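PDB 2WTN: EST1E from Clostridium proteoclasticum, which probably acts as a feruloyl esterase of the alpha/beta-hydrolase clan, releasing ferulic acid from esters of plant cell-wall polysaccharides. Local coordinates for residues C27-I32 against K94-V99. Residues are numbered along the deposited sequence; the frame is centred on the assembly and turned at random.
Sequences CPLCII and KKLDFV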
ATOM      1  N   CYS B  27       8.292  15.210 -26.522  1.00 43.49           N
ATOM      2  CA  CYS B  27       6.805  15.114 -26.563  1.00 42.31           C
ATOM      3  C   CYS B  27       6.243  14.693 -25.196  1.00 39.68           C
ATOM      4  O   CYS B  27       7.006  14.215 -24.359  1.00 37.51           O
ATOM      5  CB  CYS B  27       6.319  14.102 -27.616  1.00 40.88           C
ATOM      6  SG  CYS B  27       6.937  12.411 -27.432  1.00 44.67           S
ATOM      7  N   PRO B  28       4.917  14.844 -24.991  1.00 37.89           N
ATOM      8  CA  PRO B  28       4.326  14.337 -23.756  1.00 36.84           C
ATOM      9  C   PRO B  28       4.145  12.840 -23.783  1.00 34.52           C
ATOM     10  O   PRO B  28       4.200  12.213 -24.856  1.00 34.10           O
ATOM     11  CB  PRO B  28       2.979  15.063 -23.671  1.00 37.69           C
ATOM     12  CG  PRO B  28       2.961  16.035 -24.853  1.00 39.24           C
ATOM     13  CD  PRO B  28       3.893  15.442 -25.833  1.00 38.87           C
ATOM     14  N   LEU B  29       3.991  12.270 -22.589  1.00 32.13           N
ATOM     15  CA  LEU B  29       3.818  10.844 -22.411  1.00 31.53           C
ATOM     16  C   LEU B  29       2.583  10.565 -21.538  1.00 29.33           C
ATOM     17  O   LEU B  29       2.426  11.201 -20.527  1.00 27.33           O
ATOM     18  CB  LEU B  29       5.042  10.267 -21.727  1.00 30.70           C
ATOM     19  CG  LEU B  29       4.980   8.762 -21.591  1.00 33.00           C
ATOM     20  CD1 LEU B  29       5.396   8.094 -22.883  1.00 37.95           C
ATOM     21  CD2 LEU B  29       5.921   8.296 -20.549  1.00 35.99           C
ATOM     22  N   CYS B  30       1.720   9.641 -21.961  1.00 27.71           N
ATOM     23  CA  CYS B  30       0.600   9.161 -21.106  1.00 28.16           C
ATOM     24  C   CYS B  30       0.839   7.721 -20.631  1.00 26.73           C
ATOM     25  O   CYS B  30       1.161   6.847 -21.419  1.00 27.05           O
ATOM     26  CB  CYS B  30      -0.734   9.287 -21.846  1.00 26.92           C
ATOM     27  SG  CYS B  30      -2.188   9.003 -20.760  1.00 27.05           S
ATOM     28  N   ILE B  31       0.745   7.494 -19.332  1.00 26.57           N
ATOM     29  CA  ILE B  31       0.839   6.098 -18.749  1.00 25.95           C
ATOM     30  C   ILE B  31      -0.584   5.627 -18.790  1.00 24.95           C
ATOM     31  O   ILE B  31      -1.524   6.437 -18.602  1.00 25.95           O
ATOM     32  CB  ILE B  31       1.453   6.093 -17.326  1.00 25.28           C
ATOM     33  CG1 ILE B  31       2.912   6.559 -17.398  1.00 25.59           C
ATOM     34  CG2 ILE B  31       1.288   4.756 -16.618  1.00 25.15           C
ATOM     35  CD1 ILE B  31       3.536   7.032 -16.070  1.00 26.65           C
ATOM     36  N   ILE B  32      -0.747   4.394 -19.194  1.00 24.24           N
ATOM     37  CA  ILE B  32      -2.067   3.758 -19.386  1.00 25.20           C
ATOM     38  C   ILE B  32      -2.052   2.403 -18.639  1.00 24.96           C
ATOM     39  O   ILE B  32      -1.200   1.573 -18.885  1.00 24.30           O
ATOM     40  CB  ILE B  32      -2.394   3.548 -20.889  1.00 25.01           C
ATOM     41  CG1 ILE B  32      -2.397   4.853 -21.679  1.00 27.25           C
ATOM     42  CG2 ILE B  32      -3.782   2.977 -21.074  1.00 26.82           C
ATOM     43  CD1 ILE B  32      -2.640   4.664 -23.114  1.00 27.32           C
ATOM     44  N   LYS B  94      10.201   9.214 -15.829  1.00 32.67           N
ATOM     45  CA  LYS B  94      10.778  10.497 -15.495  1.00 33.00           C
ATOM     46  C   LYS B  94      12.234  10.501 -15.953  1.00 34.60           C
ATOM     47  O   LYS B  94      12.841  11.576 -16.040  1.00 34.70           O
ATOM     48  CB  LYS B  94      10.767  10.771 -13.993  1.00 33.35           C
ATOM     49  CG  LYS B  94       9.425  11.033 -13.368  1.00 34.29           C
ATOM     50  CD  LYS B  94       9.492  11.017 -11.875  1.00 32.03           C
ATOM     51  CE  LYS B  94      10.252  12.167 -11.294  1.00 35.74           C
ATOM     52  NZ  LYS B  94      10.515  11.863  -9.828  1.00 32.21           N
ATOM     53  N   LYS B  95      12.796   9.332 -16.246  1.00 35.70           N
ATOM     54  CA  LYS B  95      14.165   9.266 -16.770  1.00 36.94           C
ATOM     55  C   LYS B  95      14.275   9.320 -18.299  1.00 37.69           C
ATOM     56  O   LYS B  95      15.353   9.518 -18.837  1.00 38.68           O
ATOM     57  CB  LYS B  95      14.861   8.033 -16.213  1.00 37.61           C
ATOM     58  CG  LYS B  95      15.373   8.253 -14.759  1.00 40.86           C
ATOM     59  CD  LYS B  95      15.611   6.967 -13.948  1.00 41.87           C
ATOM     60  CE  LYS B  95      15.439   5.680 -14.794  1.00 47.76           C
ATOM     61  NZ  LYS B  95      15.509   4.362 -13.995  1.00 52.14           N
ATOM     62  N   LEU B  96      13.179   9.160 -19.018  1.00 37.49           N
ATOM     63  CA  LEU B  96      13.199   9.241 -20.462  1.00 37.22           C
ATOM     64  C   LEU B  96      13.507  10.659 -20.958  1.00 38.06           C
ATOM     65  O   LEU B  96      12.793  11.621 -20.591  1.00 36.70           O
ATOM     66  CB  LEU B  96      11.835   8.829 -21.002  1.00 37.19           C
ATOM     67  CG  LEU B  96      11.464   7.356 -20.816  1.00 35.65           C
ATOM     68  CD1 LEU B  96      10.010   7.077 -21.216  1.00 35.03           C
ATOM     69  CD2 LEU B  96      12.357   6.479 -21.559  1.00 37.50           C
ATOM     70  N   ASP B  97      14.512  10.803 -21.839  1.00 38.12           N
ATOM     71  CA  ASP B  97      14.974  12.159 -22.232  1.00 39.05           C
ATOM     72  C   ASP B  97      13.972  12.902 -23.061  1.00 37.59           C
ATOM     73  O   ASP B  97      13.897  14.091 -22.972  1.00 39.54           O
ATOM     74  CB  ASP B  97      16.296  12.119 -23.037  1.00 42.09           C
ATOM     75  CG  ASP B  97      17.539  12.020 -22.142  1.00 48.48           C
ATOM     76  OD1 ASP B  97      17.509  12.645 -21.033  1.00 55.36           O
ATOM     77  OD2 ASP B  97      18.528  11.323 -22.570  1.00 56.27           O
ATOM     78  N   PHE B  98      13.206  12.221 -23.893  1.00 36.89           N
ATOM     79  CA  PHE B  98      12.235  12.902 -24.752  1.00 37.14           C
ATOM     80  C   PHE B  98      10.951  13.447 -24.089  1.00 36.67           C
ATOM     81  O   PHE B  98      10.155  14.175 -24.739  1.00 34.18           O
ATOM     82  CB  PHE B  98      11.813  11.952 -25.869  1.00 39.72           C
ATOM     83  CG  PHE B  98      10.979  10.800 -25.398  1.00 39.05           C
ATOM     84  CD1 PHE B  98      11.561   9.598 -25.091  1.00 40.38           C
ATOM     85  CD2 PHE B  98       9.608  10.950 -25.240  1.00 42.52           C
ATOM     86  CE1 PHE B  98      10.794   8.533 -24.615  1.00 41.93           C
ATOM     87  CE2 PHE B  98       8.805   9.896 -24.767  1.00 41.42           C
ATOM     88  CZ  PHE B  98       9.412   8.695 -24.445  1.00 43.46           C
ATOM     89  N   VAL B  99      10.722  13.072 -22.823  1.00 35.21           N
ATOM     90  CA  VAL B  99       9.424  13.330 -22.165  1.00 35.25           C
ATOM     91  C   VAL B  99       9.328  14.755 -21.718  1.00 33.44           C
ATOM     92  O   VAL B  99      10.173  15.229 -20.924  1.00 34.93           O
ATOM     93  CB  VAL B  99       9.217  12.428 -20.866  1.00 35.30           C
ATOM     94  CG1 VAL B  99       7.954  12.849 -20.122  1.00 35.40           C
ATOM     95  CG2 VAL B  99       9.137  10.959 -21.221  1.00 34.22           C
TER
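Cys27 and Val99 form a parallel beta bridge at the start of both strands, 27-33 and 99-107, in the central sheet of the alpha/beta-hydrolase fold. The chain arrives from helix 79-93 and swings into its strand through a type I turn from Leu96 to Val99, within which Val99 N makes a weak bond to Leu96 O. One backbone hydrogen bond joins the segments: Cys27 N donates to Phe98 O at 2.8 Å, with an N-H...O angle of 161°. Next to it, Val99 CA lies 3.4 Å from Cys27 O, a CA-H...O contact.

The side chains gather on the face of the sheet bearing Cys27, Leu29 and Val99. With CG between its own backbone N and carbonyl carbon (chi1 70°), Phe98 brings its ring back toward strand 27-33. Cys27 SG approaches obliquely, 3.8 Å from Phe98 CD2, a sulfur-aromatic contact, while Leu29 CD1 meets the ring edge 4.3 Å from Phe98 CE2. Val99 CG2 lies over one ring face, offset toward the rim, and also packs 4.2 Å from Leu29 CB. The other leucine methyl, Leu29 CD2, reaches Leu96 CD1 at 4.3 Å. Ala58 of strand 58-62 also touches Cys27, Leu29 and Phe98.

Backbone pairing continues from Cys27 to Thr100 and from Leu29 to Asp101 and Tyr103. Small, polarisable sulfur, branched aliphatics and a flat ring thus pack apolarly against the turn: Cys27 and Leu29 are buried, Leu96, Phe98 and Val99 partly exposed, and the polar link between the segments is left to the backbone.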